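Local coordinates for protein spermidine synthase (Corynebacterium glutamicum ATCC 13032, PDB 3GJY) that probably catalyses the transfer of an aminopropyl group from decarboxylated S-adenosylmethionine to putrescine, making spermidine in polyamine biosynthesis, at residues E218-V223 against G244-F249; S159-I164 against G189-G194; T178-F183 against A286-D291. All blocks are in the same frame, centred on the assembly; numbering follows the deposited sequence.

Contact 1 of 3, residues E218-V223 against G244-F249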
# COMPACT_ATOMS: atom_id res chain seq x y z
N GLU A 218 17.28 -5.94 6.18
CA GLU A 218 17.72 -6.57 7.44
C GLU A 218 16.70 -7.59 7.95
O GLU A 218 17.00 -8.40 8.83
CB GLU A 218 17.87 -5.51 8.54
CG GLU A 218 18.98 -4.57 8.42
CD GLU A 218 19.19 -3.82 9.74
OE1 GLU A 218 18.85 -4.34 10.84
OE2 GLU A 218 19.68 -2.70 9.65
N VAL A 219 15.46 -7.48 7.49
CA VAL A 219 14.34 -8.22 8.05
C VAL A 219 13.83 -9.33 7.11
O VAL A 219 13.51 -10.45 7.58
CB VAL A 219 13.22 -7.24 8.39
CG1 VAL A 219 11.99 -7.98 8.89
CG2 VAL A 219 13.69 -6.27 9.46
N PHE A 220 13.69 -9.01 5.82
CA PHE A 220 13.20 -9.94 4.79
C PHE A 220 14.38 -10.46 3.98
O PHE A 220 15.28 -9.70 3.65
CB PHE A 220 12.22 -9.22 3.84
CG PHE A 220 10.95 -8.76 4.53
CD1 PHE A 220 9.95 -9.66 4.82
CD2 PHE A 220 10.83 -7.44 5.00
CE1 PHE A 220 8.78 -9.25 5.49
CE2 PHE A 220 9.66 -7.02 5.66
CZ PHE A 220 8.64 -7.94 5.93
N GLU A 221 14.31 -11.72 3.57
CA GLU A 221 15.40 -12.28 2.75
C GLU A 221 15.41 -11.70 1.34
O GLU A 221 16.45 -11.64 0.69
CB GLU A 221 15.25 -13.81 2.65
CG GLU A 221 15.50 -14.59 3.95
CD GLU A 221 15.24 -16.09 3.76
OE1 GLU A 221 15.76 -16.67 2.77
OE2 GLU A 221 14.51 -16.69 4.58
N HIS A 222 14.26 -11.25 0.85
CA HIS A 222 14.15 -10.83 -0.57
C HIS A 222 13.37 -9.52 -0.68
O HIS A 222 12.49 -9.25 0.14
CB HIS A 222 13.50 -11.92 -1.44
CG HIS A 222 14.21 -13.22 -1.35
ND1 HIS A 222 15.47 -13.40 -1.89
CD2 HIS A 222 13.90 -14.37 -0.71
CE1 HIS A 222 15.88 -14.63 -1.61
NE2 HIS A 222 14.95 -15.24 -0.89
N VAL A 223 13.73 -8.73 -1.69
CA VAL A 223 13.06 -7.44 -1.97
C VAL A 223 12.94 -7.23 -3.46
O VAL A 223 13.71 -7.78 -4.24
CB VAL A 223 13.83 -6.24 -1.35
CG1 VAL A 223 13.69 -6.19 0.20
CG2 VAL A 223 15.32 -6.30 -1.75
N GLY A 244 8.77 -6.71 0.16
CA GLY A 244 9.67 -7.55 0.94
C GLY A 244 9.00 -8.88 1.23
O GLY A 244 7.79 -8.94 1.44
N SER A 245 9.77 -9.98 1.16
CA SER A 245 9.25 -11.29 1.51
C SER A 245 10.43 -12.23 1.74
O SER A 245 11.53 -12.01 1.20
CB SER A 245 8.46 -11.87 0.34
OG SER A 245 7.89 -13.15 0.64
N ASP A 246 10.18 -13.29 2.52
CA ASP A 246 11.15 -14.40 2.57
C ASP A 246 11.05 -15.34 1.36
O ASP A 246 11.92 -16.20 1.17
CB ASP A 246 11.03 -15.20 3.86
CG ASP A 246 11.49 -14.41 5.07
OD1 ASP A 246 12.30 -13.46 4.94
OD2 ASP A 246 11.07 -14.80 6.17
N THR A 247 10.01 -15.17 0.56
CA THR A 247 9.86 -15.85 -0.73
C THR A 247 10.59 -15.03 -1.80
O THR A 247 10.48 -13.81 -1.84
CB THR A 247 8.35 -15.96 -1.08
OG1 THR A 247 7.67 -16.66 -0.05
CG2 THR A 247 8.11 -16.69 -2.43
N GLU A 248 11.37 -15.72 -2.66
CA GLU A 248 12.02 -15.04 -3.78
C GLU A 248 11.04 -14.33 -4.70
O GLU A 248 9.98 -14.85 -4.99
CB GLU A 248 12.81 -16.06 -4.62
CG GLU A 248 13.96 -16.66 -3.89
CD GLU A 248 14.80 -17.54 -4.77
OE1 GLU A 248 15.45 -17.00 -5.69
OE2 GLU A 248 14.80 -18.76 -4.52
N PHE A 249 11.40 -13.12 -5.12
CA PHE A 249 10.67 -12.39 -6.13
C PHE A 249 11.13 -12.82 -7.51
O PHE A 249 12.25 -13.34 -7.69
CB PHE A 249 10.86 -10.89 -5.93
CG PHE A 249 10.13 -10.36 -4.71
CD1 PHE A 249 8.73 -10.28 -4.69
CD2 PHE A 249 10.83 -10.07 -3.56
CE1 PHE A 249 8.06 -9.84 -3.55
CE2 PHE A 249 10.15 -9.60 -2.43
CZ PHE A 249 8.77 -9.52 -2.42
O HOH W 1 13.87 -13.17 7.12
O HOH W 2 12.28 -18.96 3.12

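Contact 2 of 3, residues S159-I164 against G189-G194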
# COMPACT_ATOMS: atom_id res chain seq x y z
N SER A 159 -0.41 -14.30 11.50
CA SER A 159 -1.79 -13.82 11.61
C SER A 159 -2.35 -13.18 10.35
O SER A 159 -3.53 -12.85 10.30
CB SER A 159 -1.88 -12.90 12.83
OG SER A 159 -0.91 -11.86 12.73
N ARG A 160 -1.50 -13.00 9.34
CA ARG A 160 -1.94 -12.42 8.04
C ARG A 160 -1.01 -12.88 6.93
O ARG A 160 0.14 -13.22 7.22
CB ARG A 160 -2.00 -10.87 8.12
CG ARG A 160 -0.69 -10.24 8.59
CD ARG A 160 -0.89 -9.14 9.60
NE ARG A 160 -1.43 -9.59 10.86
CZ ARG A 160 -2.50 -9.11 11.51
NH1 ARG A 160 -2.78 -9.62 12.69
NH2 ARG A 160 -3.32 -8.18 11.03
N ASP A 161 -1.46 -12.82 5.67
CA ASP A 161 -0.66 -13.31 4.55
C ASP A 161 0.00 -12.22 3.78
O ASP A 161 1.06 -12.45 3.17
CB ASP A 161 -1.56 -14.12 3.62
CG ASP A 161 -2.20 -15.25 4.37
OD1 ASP A 161 -1.49 -16.16 4.82
OD2 ASP A 161 -3.42 -15.21 4.58
N VAL A 162 -0.60 -11.02 3.80
CA VAL A 162 -0.10 -9.88 3.06
C VAL A 162 -0.34 -8.66 3.93
O VAL A 162 -1.41 -8.54 4.50
CB VAL A 162 -0.88 -9.69 1.70
CG1 VAL A 162 -0.31 -8.51 0.95
CG2 VAL A 162 -0.85 -10.97 0.84
N ILE A 163 0.63 -7.76 3.96
CA ILE A 163 0.45 -6.43 4.55
C ILE A 163 0.71 -5.40 3.45
O ILE A 163 1.73 -5.45 2.80
CB ILE A 163 1.46 -6.20 5.71
CG1 ILE A 163 1.18 -7.16 6.88
CG2 ILE A 163 1.51 -4.74 6.19
CD1 ILE A 163 2.37 -7.31 7.83
N ILE A 164 -0.24 -4.47 3.27
CA ILE A 164 -0.12 -3.34 2.36
C ILE A 164 -0.06 -2.08 3.22
O ILE A 164 -1.00 -1.80 3.96
CB ILE A 164 -1.30 -3.28 1.36
CG1 ILE A 164 -1.38 -4.61 0.56
CG2 ILE A 164 -1.14 -2.06 0.44
CD1 ILE A 164 -2.49 -4.73 -0.40
N GLY A 189 4.18 -10.79 12.11
CA GLY A 189 2.76 -11.02 11.81
C GLY A 189 2.52 -11.82 10.55
O GLY A 189 1.48 -12.44 10.43
N LEU A 190 3.43 -11.77 9.57
CA LEU A 190 3.22 -12.48 8.31
C LEU A 190 3.35 -13.99 8.46
O LEU A 190 4.27 -14.49 9.15
CB LEU A 190 4.22 -11.99 7.26
CG LEU A 190 3.85 -10.62 6.67
CD1 LEU A 190 5.05 -10.07 5.88
CD2 LEU A 190 2.58 -10.67 5.80
N ALA A 191 2.46 -14.71 7.79
CA ALA A 191 2.68 -16.15 7.57
C ALA A 191 4.08 -16.35 6.99
O ALA A 191 4.58 -15.50 6.27
CB ALA A 191 1.65 -16.66 6.57
N PRO A 192 4.73 -17.49 7.26
CA PRO A 192 6.02 -17.73 6.63
C PRO A 192 5.96 -17.52 5.12
O PRO A 192 5.06 -18.06 4.46
CB PRO A 192 6.31 -19.20 7.00
CG PRO A 192 5.56 -19.42 8.28
CD PRO A 192 4.30 -18.60 8.12
N GLY A 193 6.89 -16.73 4.60
CA GLY A 193 6.92 -16.46 3.18
C GLY A 193 5.93 -15.44 2.69
O GLY A 193 5.88 -15.20 1.48
N GLY A 194 5.18 -14.80 3.60
CA GLY A 194 4.14 -13.83 3.19
C GLY A 194 4.74 -12.56 2.60
O GLY A 194 5.95 -12.40 2.55

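Contact 3 of 3, residues T178-F183 against A286-D291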
# COMPACT_ATOMS: atom_id res chain seq x y z
N THR A 178 8.86 3.41 8.99
CA THR A 178 9.99 3.18 8.08
C THR A 178 11.19 2.50 8.72
O THR A 178 12.25 2.39 8.09
CB THR A 178 10.46 4.49 7.43
OG1 THR A 178 11.14 5.28 8.41
CG2 THR A 178 9.27 5.26 6.85
N THR A 179 11.03 2.05 9.96
CA THR A 179 12.17 1.58 10.74
C THR A 179 12.26 0.06 10.74
O THR A 179 11.27 -0.67 10.51
CB THR A 179 12.06 2.01 12.21
OG1 THR A 179 10.85 1.47 12.75
CG2 THR A 179 12.05 3.50 12.33
N VAL A 180 13.46 -0.41 11.08
CA VAL A 180 13.71 -1.84 11.23
C VAL A 180 12.72 -2.44 12.24
O VAL A 180 12.17 -3.52 12.01
CB VAL A 180 15.15 -2.06 11.68
CG1 VAL A 180 15.35 -3.52 12.20
CG2 VAL A 180 16.13 -1.70 10.52
N GLU A 181 12.44 -1.72 13.32
CA GLU A 181 11.51 -2.24 14.32
C GLU A 181 10.11 -2.43 13.75
O GLU A 181 9.47 -3.46 14.01
CB GLU A 181 11.46 -1.31 15.56
CG GLU A 181 12.76 -1.33 16.40
CD GLU A 181 13.87 -0.49 15.81
OE1 GLU A 181 13.62 0.34 14.89
OE2 GLU A 181 15.03 -0.66 16.28
N PHE A 182 9.65 -1.47 12.94
CA PHE A 182 8.36 -1.63 12.27
C PHE A 182 8.36 -2.84 11.35
O PHE A 182 7.44 -3.65 11.41
CB PHE A 182 8.00 -0.37 11.49
CG PHE A 182 6.78 -0.53 10.62
CD1 PHE A 182 5.50 -0.66 11.19
CD2 PHE A 182 6.91 -0.56 9.23
CE1 PHE A 182 4.38 -0.80 10.36
CE2 PHE A 182 5.80 -0.69 8.42
CZ PHE A 182 4.55 -0.82 8.97
N PHE A 183 9.42 -2.99 10.56
CA PHE A 183 9.50 -4.12 9.62
C PHE A 183 9.55 -5.45 10.37
O PHE A 183 8.95 -6.43 9.93
CB PHE A 183 10.69 -4.00 8.66
CG PHE A 183 10.64 -2.74 7.83
CD1 PHE A 183 9.45 -2.33 7.22
CD2 PHE A 183 11.79 -1.95 7.68
CE1 PHE A 183 9.42 -1.13 6.48
CE2 PHE A 183 11.77 -0.78 6.94
CZ PHE A 183 10.59 -0.36 6.36
N ALA A 286 22.85 2.82 1.65
CA ALA A 286 21.84 3.50 2.44
C ALA A 286 21.80 2.93 3.85
O ALA A 286 22.03 1.72 4.05
CB ALA A 286 20.45 3.39 1.79
N GLN A 287 21.52 3.79 4.82
CA GLN A 287 21.46 3.36 6.21
C GLN A 287 20.02 3.10 6.61
O GLN A 287 19.14 3.94 6.37
CB GLN A 287 22.05 4.45 7.10
CG GLN A 287 23.52 4.78 6.76
CD GLN A 287 24.43 3.56 6.71
OE1 GLN A 287 24.70 2.95 7.75
NE2 GLN A 287 24.91 3.21 5.52
N ALA A 288 19.81 1.94 7.23
CA ALA A 288 18.50 1.62 7.79
C ALA A 288 18.16 2.60 8.90
O ALA A 288 19.04 3.12 9.60
CB ALA A 288 18.48 0.20 8.33
N ARG A 289 16.86 2.81 9.06
CA ARG A 289 16.35 3.65 10.16
C ARG A 289 15.88 2.81 11.33
O ARG A 289 15.40 1.68 11.15
CB ARG A 289 15.18 4.50 9.71
CG ARG A 289 15.51 5.42 8.54
CD ARG A 289 14.28 6.14 8.10
NE ARG A 289 14.54 7.13 7.07
CZ ARG A 289 13.59 7.81 6.44
NH1 ARG A 289 12.30 7.59 6.73
NH2 ARG A 289 13.93 8.71 5.52
N HIS A 290 16.00 3.38 12.52
CA HIS A 290 15.54 2.76 13.76
C HIS A 290 14.61 3.71 14.50
O HIS A 290 14.70 4.94 14.33
CB HIS A 290 16.72 2.35 14.64
CG HIS A 290 17.41 1.14 14.12
ND1 HIS A 290 17.08 -0.13 14.51
CD2 HIS A 290 18.37 1.01 13.16
CE1 HIS A 290 17.85 -1.00 13.87
NE2 HIS A 290 18.62 -0.34 13.04
N ASP A 291 13.72 3.15 15.30
CA ASP A 291 12.86 3.95 16.17
C ASP A 291 13.73 4.89 16.99
O ASP A 291 14.80 4.50 17.46
CB ASP A 291 12.09 3.07 17.14
CG ASP A 291 10.98 2.26 16.47
OD1 ASP A 291 10.61 2.53 15.30
OD2 ASP A 291 10.47 1.38 17.16
O HOH W 3 14.86 1.47 7.49
O HOH W 4 15.14 1.30 18.48

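Contact 1 of 3, residues E218-V223 against G244-F249
E221 and D246 meet through a backbone-to-carboxylate bond: E221 N donates to D246 OD1 at 3.0 Å, approaching nearly in line with the acceptor's C-O bond. The same oxygen takes a second hydrogen from a water that also donates to V219 O, while OD2 of D246 is held by H187 of helix 180-189, so the carboxylate is gripped at both ends. Next along, S245 N donates to H222 O (3.0 Å, 166° at the hydrogen), and the return bond from H222 N to S245 O is weak. These two bonds frame an antiparallel hydrogen-bonded pair, followed by the non-hydrogen-bonded pair V223 with G244. Here strand 222-227, which follows helix 207-219 after a short turn at F220 and E221, pairs with the end of strand 238-245 in the antiparallel half of the mixed sheet, a Rossmann-like core of the AdoMet-dependent transferase type. Beyond the pairing the second chain bends in an ST turn, T247 N donating to S245 OG at 2.9 Å, and this carries E248 over the imidazole of H222. S245 OG is also bonded to G194 O. E248 CG lies 3.7 Å from the centroid of the H222 ring, a CH-pi contact over one face, with E221 CB against the opposite face. The ring's ND1 is bonded to E276, while its CD2 edge faces D246 O. On the buried side, F220 lays a ring face against the backbone of G244, where the lack of a side chain permits the approach. F249 turns its ring edge to H222 O, CE2 3.5 Å from that oxygen.

Contact 2 of 3, residues S159-I164 against G189-G194
S159 N opens the contact by donating to G189 O at 2.9 Å, and R160 N reaches the same oxygen at 3.2 Å from the opposite face of the carbonyl plane. Between these two residues the side chains also close on each other: R160, its chain bent at chi2 (-136°) and chi3, folds back so that NE and NH1 both grip S159 OG side-on, in the guanidinium plane. That hydroxyl is bonded to T156 O as well, and R160 NH2 goes on to T94. R160 O then accepts from A191 N at 2.8 Å, giving a short parallel bridge with L190 just where helix 180-189 ends. D161 sets OD1 3.6 Å from A191 CB while its charge is met by R92. D161 O lies 3.5 Å from L190 CD2. Further on, I163 reaches back, CD1 resting 3.8 Å from L190 CG in the buried interior. Past A191 a type II turn, closed by G194 N to A191 O, leads into strand 194-202, the next parallel neighbour in the Rossmann-like sheet. The crossing bonds are all backbone to backbone, which is consistent with a helix-to-strand junction set across this contact by main-chain bonds, with the L190-I163 packing beside them.

Contact 3 of 3, residues T178-F183 against A286-D291
E181 sets CG anti to its carbonyl carbon (chi1 -70°) and then bends at chi2 (79°), which turns its carboxylate toward H290 ND1 and D291 N. T179 holds OG1 between the backbone N and the carbonyl carbon, where it can serve the helix and segment 286-291 at once. As N-cap of helix 180-189, T179 accepts from F182 N through OG1, and the same hydroxyl donates to D291 OD1 at 2.8 Å, meeting it from above the carboxylate plane. D291 OD2 is bridged to R149 of helix 148-153. Both oxygens of E181 are engaged: OE2 takes H290 ND1 at 2.8 Å, on its syn side and in the imidazole plane, while OE1 takes D291 N, also at 2.8 Å but from above the carboxylate plane. Such bonds probably offset the closeness of the carboxylates of E181 and D291, whose side chains run past each other in opposite directions. The first turn of the helix is tied to the extended chain at V180 N, which donates to R289 O. V180 lies alongside H290, pointing the same way, with CG2 over a ring face in a CH-pi contact and against A288 CB. R289, extended from CG to NE, runs out to T178, whose hydroxyl is also bonded to Q175 O. There R289 NH1 donates to T178 OG1 at 3.1 Å, with the oxygen lying in the guanidinium plane.

Overall arrangement
Contacts 2 and 3 hold the two ends of helix 180-189, and contact 1 packs against it; all three are partly buried, contact 2 lying nearest the chain's centre and contact 3 farthest. Contact 3 pins the start with side-chain carboxylates, hydroxyls and an imidazole, whereas contact 2 fixes the end by main-chain bonds and apolar packing. Contact 1 mixes the two styles: sheet pairing inside, with acidic and imidazole groups on its more exposed side. Contacts 1 and 2 reach the same mixed sheet and touch, T247 OG1 and S245 OG probably bonding to G193 O and G194 O. Contact 1 is nested within the loop closed by contact 3, meeting it where V219 packs on F183.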